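PUA domain-containing protein (Pyrococcus horikoshii, PDB 3D79) is of unknown function but carries a PUA domain, a fold generally associated with RNA binding, and so probably binds RNA. Local coordinates at residues 111-125 with 151-165. Sequence-based numbering, arbitrary orientation.
Sequences ADVMAPGIVDADEGI and GKVMKEKNRGKAVKV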
loop_
_atom_site.group_PDB
_atom_site.type_symbol
_atom_site.label_atom_id
_atom_site.label_comp_id
_atom_site.label_asym_id
_atom_site.label_seq_id
_atom_site.Cartn_x
_atom_site.Cartn_y
_atom_site.Cartn_z
ATOM N N ALA A 111 6.310 -11.634 8.204
ATOM C CA ALA A 111 5.263 -11.777 9.212
ATOM C C ALA A 111 4.107 -10.813 8.972
ATOM O O ALA A 111 4.303 -9.707 8.452
ATOM C CB ALA A 111 5.834 -11.576 10.619
ATOM N N ASP A 112 2.904 -11.227 9.359
ATOM C CA ASP A 112 1.744 -10.351 9.306
ATOM C C ASP A 112 1.817 -9.346 10.453
ATOM O O ASP A 112 2.631 -9.501 11.362
ATOM C CB ASP A 112 0.452 -11.164 9.350
ATOM C CG ASP A 112 0.232 -11.958 8.068
ATOM O OD1 ASP A 112 0.554 -11.431 6.982
ATOM O OD2 ASP A 112 -0.253 -13.108 8.143
ATOM N N VAL A 113 0.992 -8.309 10.397
ATOM C CA VAL A 113 1.014 -7.295 11.460
ATOM C C VAL A 113 0.115 -7.709 12.613
ATOM O O VAL A 113 -1.077 -7.956 12.425
ATOM C CB VAL A 113 0.616 -5.894 10.955
ATOM C CG1 VAL A 113 0.789 -4.861 12.079
ATOM C CG2 VAL A 113 1.456 -5.509 9.753
ATOM N N MET A 114 0.699 -7.776 13.807
ATOM C CA MET A 114 -0.035 -8.155 15.010
ATOM C C MET A 114 -0.443 -6.912 15.799
ATOM O O MET A 114 0.328 -5.959 15.891
ATOM C CB MET A 114 0.820 -9.079 15.881
ATOM C CG MET A 114 1.371 -10.307 15.135
ATOM S SD MET A 114 0.073 -11.346 14.440
ATOM C CE MET A 114 -0.753 -11.912 15.922
ATOM N N ALA A 115 -1.646 -6.939 16.370
ATOM C CA ALA A 115 -2.190 -5.792 17.109
ATOM C C ALA A 115 -1.283 -5.193 18.202
ATOM O O ALA A 115 -1.257 -3.969 18.351
ATOM C CB ALA A 115 -3.575 -6.110 17.669
ATOM N N PRO A 116 -0.559 -6.031 18.984
ATOM C CA PRO A 116 0.298 -5.419 20.020
ATOM C C PRO A 116 1.362 -4.434 19.517
ATOM O O PRO A 116 1.812 -3.584 20.293
ATOM C CB PRO A 116 0.958 -6.621 20.710
ATOM C CG PRO A 116 0.760 -7.784 19.791
ATOM C CD PRO A 116 -0.514 -7.507 19.041
ATOM N N GLY A 117 1.741 -4.535 18.246
ATOM C CA GLY A 117 2.794 -3.694 17.661
ATOM C C GLY A 117 2.298 -2.429 16.981
ATOM O O GLY A 117 3.100 -1.649 16.466
ATOM N N ILE A 118 0.985 -2.241 16.967
ATOM C CA ILE A 118 0.371 -1.088 16.301
ATOM C C ILE A 118 0.255 0.091 17.263
ATOM O O ILE A 118 -0.376 -0.022 18.317
ATOM C CB ILE A 118 -1.008 -1.455 15.691
ATOM C CG1 ILE A 118 -0.820 -2.482 14.567
ATOM C CG2 ILE A 118 -1.740 -0.197 15.167
ATOM C CD1 ILE A 118 -2.103 -3.056 14.014
ATOM N N VAL A 119 0.848 1.220 16.871
ATOM C CA VAL A 119 0.823 2.445 17.684
ATOM C C VAL A 119 -0.219 3.465 17.203
ATOM O O VAL A 119 -0.617 4.364 17.956
ATOM C CB VAL A 119 2.223 3.102 17.800
ATOM C CG1 VAL A 119 3.191 2.177 18.529
ATOM C CG2 VAL A 119 2.772 3.495 16.441
ATOM N N ASP A 120 -0.649 3.331 15.950
ATOM C CA ASP A 120 -1.685 4.196 15.385
ATOM C C ASP A 120 -2.216 3.553 14.117
ATOM O O ASP A 120 -1.538 2.736 13.503
ATOM C CB ASP A 120 -1.116 5.585 15.055
ATOM C CG ASP A 120 -2.190 6.585 14.663
ATOM O OD1 ASP A 120 -3.322 6.478 15.178
ATOM O OD2 ASP A 120 -1.899 7.483 13.831
ATOM N N ALA A 121 -3.437 3.926 13.747
ATOM C CA ALA A 121 -4.064 3.463 12.517
ATOM C C ALA A 121 -5.112 4.479 12.097
ATOM O O ALA A 121 -5.670 5.186 12.935
ATOM C CB ALA A 121 -4.701 2.076 12.722
ATOM N N ASP A 122 -5.357 4.565 10.799
ATOM C CA ASP A 122 -6.424 5.409 10.278
ATOM C C ASP A 122 -7.773 4.856 10.730
ATOM O O ASP A 122 -8.134 3.736 10.384
ATOM C CB ASP A 122 -6.332 5.456 8.750
ATOM C CG ASP A 122 -7.505 6.172 8.106
ATOM O OD1 ASP A 122 -8.188 6.971 8.786
ATOM O OD2 ASP A 122 -7.729 5.932 6.904
ATOM N N GLU A 123 -8.517 5.643 11.505
ATOM C CA GLU A 123 -9.823 5.189 12.006
ATOM C C GLU A 123 -10.841 4.955 10.881
ATOM O O GLU A 123 -11.870 4.308 11.085
ATOM C CB GLU A 123 -10.363 6.151 13.066
ATOM C CG GLU A 123 -9.482 6.218 14.316
ATOM C CD GLU A 123 -10.259 6.503 15.590
ATOM O OE1 GLU A 123 -11.505 6.616 15.532
ATOM O OE2 GLU A 123 -9.614 6.609 16.659
ATOM N N GLY A 124 -10.528 5.455 9.686
ATOM C CA GLY A 124 -11.366 5.240 8.509
ATOM C C GLY A 124 -11.292 3.830 7.949
ATOM O O GLY A 124 -12.153 3.426 7.164
ATOM N N ILE A 125 -10.264 3.082 8.353
ATOM C CA ILE A 125 -10.045 1.704 7.903
ATOM C C ILE A 125 -11.166 0.767 8.368
ATOM O O ILE A 125 -11.532 0.759 9.548
ATOM C CB ILE A 125 -8.673 1.144 8.410
ATOM C CG1 ILE A 125 -7.499 1.843 7.723
ATOM C CG2 ILE A 125 -8.571 -0.364 8.183
ATOM C CD1 ILE A 125 -6.174 1.688 8.466
ATOM N N GLY A 151 -9.778 0.173 11.762
ATOM C CA GLY A 151 -8.756 1.071 12.303
ATOM C C GLY A 151 -8.935 1.337 13.788
ATOM O O GLY A 151 -7.962 1.342 14.548
ATOM N N LYS A 152 -10.182 1.558 14.203
ATOM C CA LYS A 152 -10.508 1.757 15.617
ATOM C C LYS A 152 -10.101 0.554 16.464
ATOM O O LYS A 152 -9.506 0.709 17.534
ATOM C CB LYS A 152 -12.002 2.026 15.792
ATOM C CG LYS A 152 -12.436 3.426 15.364
ATOM C CD LYS A 152 -13.949 3.617 15.503
ATOM C CE LYS A 152 -14.389 3.676 16.961
ATOM N NZ LYS A 152 -14.046 4.974 17.618
ATOM N N VAL A 153 -10.427 -0.640 15.977
ATOM C CA VAL A 153 -10.107 -1.870 16.701
ATOM C C VAL A 153 -8.591 -2.082 16.772
ATOM O O VAL A 153 -8.064 -2.505 17.805
ATOM C CB VAL A 153 -10.870 -3.092 16.119
ATOM C CG1 VAL A 153 -10.328 -4.400 16.680
ATOM C CG2 VAL A 153 -12.362 -2.963 16.422
ATOM N N MET A 154 -7.888 -1.742 15.688
ATOM C CA MET A 154 -6.423 -1.797 15.666
ATOM C C MET A 154 -5.785 -0.952 16.770
ATOM O O MET A 154 -4.770 -1.346 17.343
ATOM C CB MET A 154 -5.871 -1.342 14.310
ATOM C CG MET A 154 -6.145 -2.277 13.152
ATOM S SD MET A 154 -5.223 -1.715 11.705
ATOM C CE MET A 154 -5.945 -2.738 10.418
ATOM N N LYS A 155 -6.374 0.211 17.050
ATOM C CA LYS A 155 -5.867 1.106 18.089
ATOM C C LYS A 155 -6.201 0.643 19.511
ATOM O O LYS A 155 -5.462 0.932 20.454
ATOM C CB LYS A 155 -6.392 2.529 17.860
ATOM C CG LYS A 155 -5.810 3.190 16.614
ATOM C CD LYS A 155 -6.520 4.504 16.282
ATOM C CE LYS A 155 -6.145 5.603 17.262
ATOM N NZ LYS A 155 -6.981 6.825 17.059
ATOM N N GLU A 156 -7.314 -0.073 19.643
ATOM C CA GLU A 156 -7.860 -0.507 20.931
ATOM C C GLU A 156 -7.257 -1.822 21.428
ATOM O O GLU A 156 -7.026 -1.996 22.632
ATOM C CB GLU A 156 -9.381 -0.652 20.808
ATOM C CG GLU A 156 -10.105 -1.198 22.048
ATOM C CD GLU A 156 -10.250 -0.184 23.186
ATOM O OE1 GLU A 156 -10.108 1.040 22.951
ATOM O OE2 GLU A 156 -10.513 -0.625 24.329
ATOM N N LYS A 157 -7.023 -2.745 20.502
ATOM C CA LYS A 157 -6.597 -4.100 20.860
ATOM C C LYS A 157 -5.087 -4.247 20.937
ATOM O O LYS A 157 -4.352 -3.670 20.134
ATOM C CB LYS A 157 -7.167 -5.129 19.879
ATOM C CG LYS A 157 -8.685 -5.206 19.875
ATOM C CD LYS A 157 -9.183 -6.582 19.469
ATOM C CE LYS A 157 -9.613 -7.387 20.692
ATOM N NZ LYS A 157 -10.978 -7.002 21.176
ATOM N N ASN A 158 -4.631 -5.018 21.920
ATOM C CA ASN A 158 -3.221 -5.388 22.002
ATOM C C ASN A 158 -3.007 -6.878 21.700
ATOM O O ASN A 158 -1.920 -7.405 21.931
ATOM C CB ASN A 158 -2.638 -5.018 23.375
ATOM C CG ASN A 158 -3.194 -5.881 24.506
ATOM O OD1 ASN A 158 -4.384 -6.193 24.543
ATOM N ND2 ASN A 158 -2.330 -6.249 25.446
ATOM N N ARG A 159 -4.047 -7.535 21.181
ATOM C CA ARG A 159 -3.993 -8.947 20.786
ATOM C C ARG A 159 -4.754 -9.183 19.491
ATOM O O ARG A 159 -5.728 -8.486 19.203
ATOM C CB ARG A 159 -4.583 -9.835 21.885
ATOM C CG ARG A 159 -3.758 -9.859 23.160
ATOM C CD ARG A 159 -4.438 -10.669 24.242
ATOM N NE ARG A 159 -4.449 -12.103 23.943
ATOM C CZ ARG A 159 -3.412 -12.915 24.113
ATOM N NH1 ARG A 159 -2.256 -12.455 24.580
ATOM N NH2 ARG A 159 -3.536 -14.206 23.809
ATOM N N GLY A 160 -4.307 -10.168 18.715
ATOM C CA GLY A 160 -4.966 -10.531 17.460
ATOM C C GLY A 160 -4.171 -10.107 16.239
ATOM O O GLY A 160 -3.359 -9.187 16.312
ATOM N N LYS A 161 -4.385 -10.797 15.119
ATOM C CA LYS A 161 -3.784 -10.377 13.846
ATOM C C LYS A 161 -4.549 -9.207 13.240
ATOM O O LYS A 161 -5.782 -9.255 13.097
ATOM C CB LYS A 161 -3.718 -11.522 12.829
ATOM C CG LYS A 161 -2.720 -11.227 11.687
ATOM C CD LYS A 161 -2.609 -12.357 10.653
ATOM C CE LYS A 161 -1.859 -13.574 11.205
ATOM N NZ LYS A 161 -0.575 -13.247 11.884
ATOM N N ALA A 162 -3.801 -8.175 12.854
ATOM C CA ALA A 162 -4.390 -6.930 12.381
ATOM C C ALA A 162 -4.355 -6.756 10.868
ATOM O O ALA A 162 -5.296 -6.212 10.285
ATOM C CB ALA A 162 -3.713 -5.758 13.053
ATOM N N VAL A 163 -3.267 -7.189 10.238
ATOM C CA VAL A 163 -3.105 -7.011 8.789
ATOM C C VAL A 163 -2.523 -8.256 8.141
ATOM O O VAL A 163 -1.479 -8.745 8.566
ATOM C CB VAL A 163 -2.175 -5.811 8.453
ATOM C CG1 VAL A 163 -2.023 -5.636 6.938
ATOM C CG2 VAL A 163 -2.687 -4.518 9.090
ATOM N N LYS A 164 -3.208 -8.756 7.112
ATOM C CA LYS A 164 -2.654 -9.794 6.249
ATOM C C LYS A 164 -1.775 -9.130 5.197
ATOM O O LYS A 164 -2.288 -8.473 4.286
ATOM C CB LYS A 164 -3.777 -10.605 5.574
ATOM C CG LYS A 164 -3.283 -11.802 4.763
ATOM C CD LYS A 164 -2.816 -12.915 5.707
ATOM C CE LYS A 164 -1.930 -13.901 4.998
ATOM N NZ LYS A 164 -1.143 -14.705 5.965
ATOM N N VAL A 165 -0.460 -9.292 5.331
ATOM C CA VAL A 165 0.497 -8.676 4.406
ATOM C C VAL A 165 0.491 -9.405 3.059
ATOM O O VAL A 165 0.483 -10.640 3.013
ATOM C CB VAL A 165 1.919 -8.614 5.004
ATOM C CG1 VAL A 165 2.925 -8.096 3.972
ATOM C CG2 VAL A 165 1.921 -7.724 6.248
HETATM O O HOH W 1 1.858 -12.461 4.804
HETATM O O HOH W 2 -5.683 7.794 14.610
HETATM O O HOH W 3 -12.574 2.064 12.471
#
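Antiparallel strand pairing at one end and helix-on-strand packing at the other join residues 111-125 to residues 151-165 within the PUA domain. Val113 pairs with Val163 in the strand part. Val113 O accepts two backbone bonds, from Ala162 N at 2.8 Å and from Val163 N at 3.2 Å. This is a classic beta bulge, with Ala162 and Val163 both opposite Val113. The Val113 and Val163 side chains lie side by side and point the same way, where Val113 touches Val133 and Val163 touches Val131, both of strand 130-135. Ala115 N then bonds Gly160 O.

Asp112 closes the other end of the strand pair. Its CG is anti to the carbonyl carbon (chi1 -70°), and the carboxylate reaches across to strand 161-165. Asp112 OD1 accepts from Val165 N at 2.9 Å, from above the carboxylate plane, and from a water that also bonds Val165 O. Asp112 OD2 offers its syn lone pair to Lys164 NZ at 2.8 Å and makes a longer salt bridge to Lys161. With an alanine here, Val165 N would probably lose this acceptor and the ammonium groups of Lys161 and Lys164 their shared counter-charge.

The helix 151-156 sits on strand 118-121. Ile118 CD1 lies between this helix and strand 161-165, tight on Ala162 CB of the strand at 3.3 Å and against Met154 SD of the helix. Ala121 CB meets Met154 CB at 3.9 Å. Gly151 lies close against the 122-125 turn, and its N bonds Ile125 O. On the outer side, Lys155 NZ takes the anti lone pair of Glu123 OE2 at 2.7 Å. A water links the same ammonium to Asp120 OD1, while Asp120 OD2 pairs with Arg96. This short helix packed against a curled, mixed beta sheet belongs to the compact PUA fold.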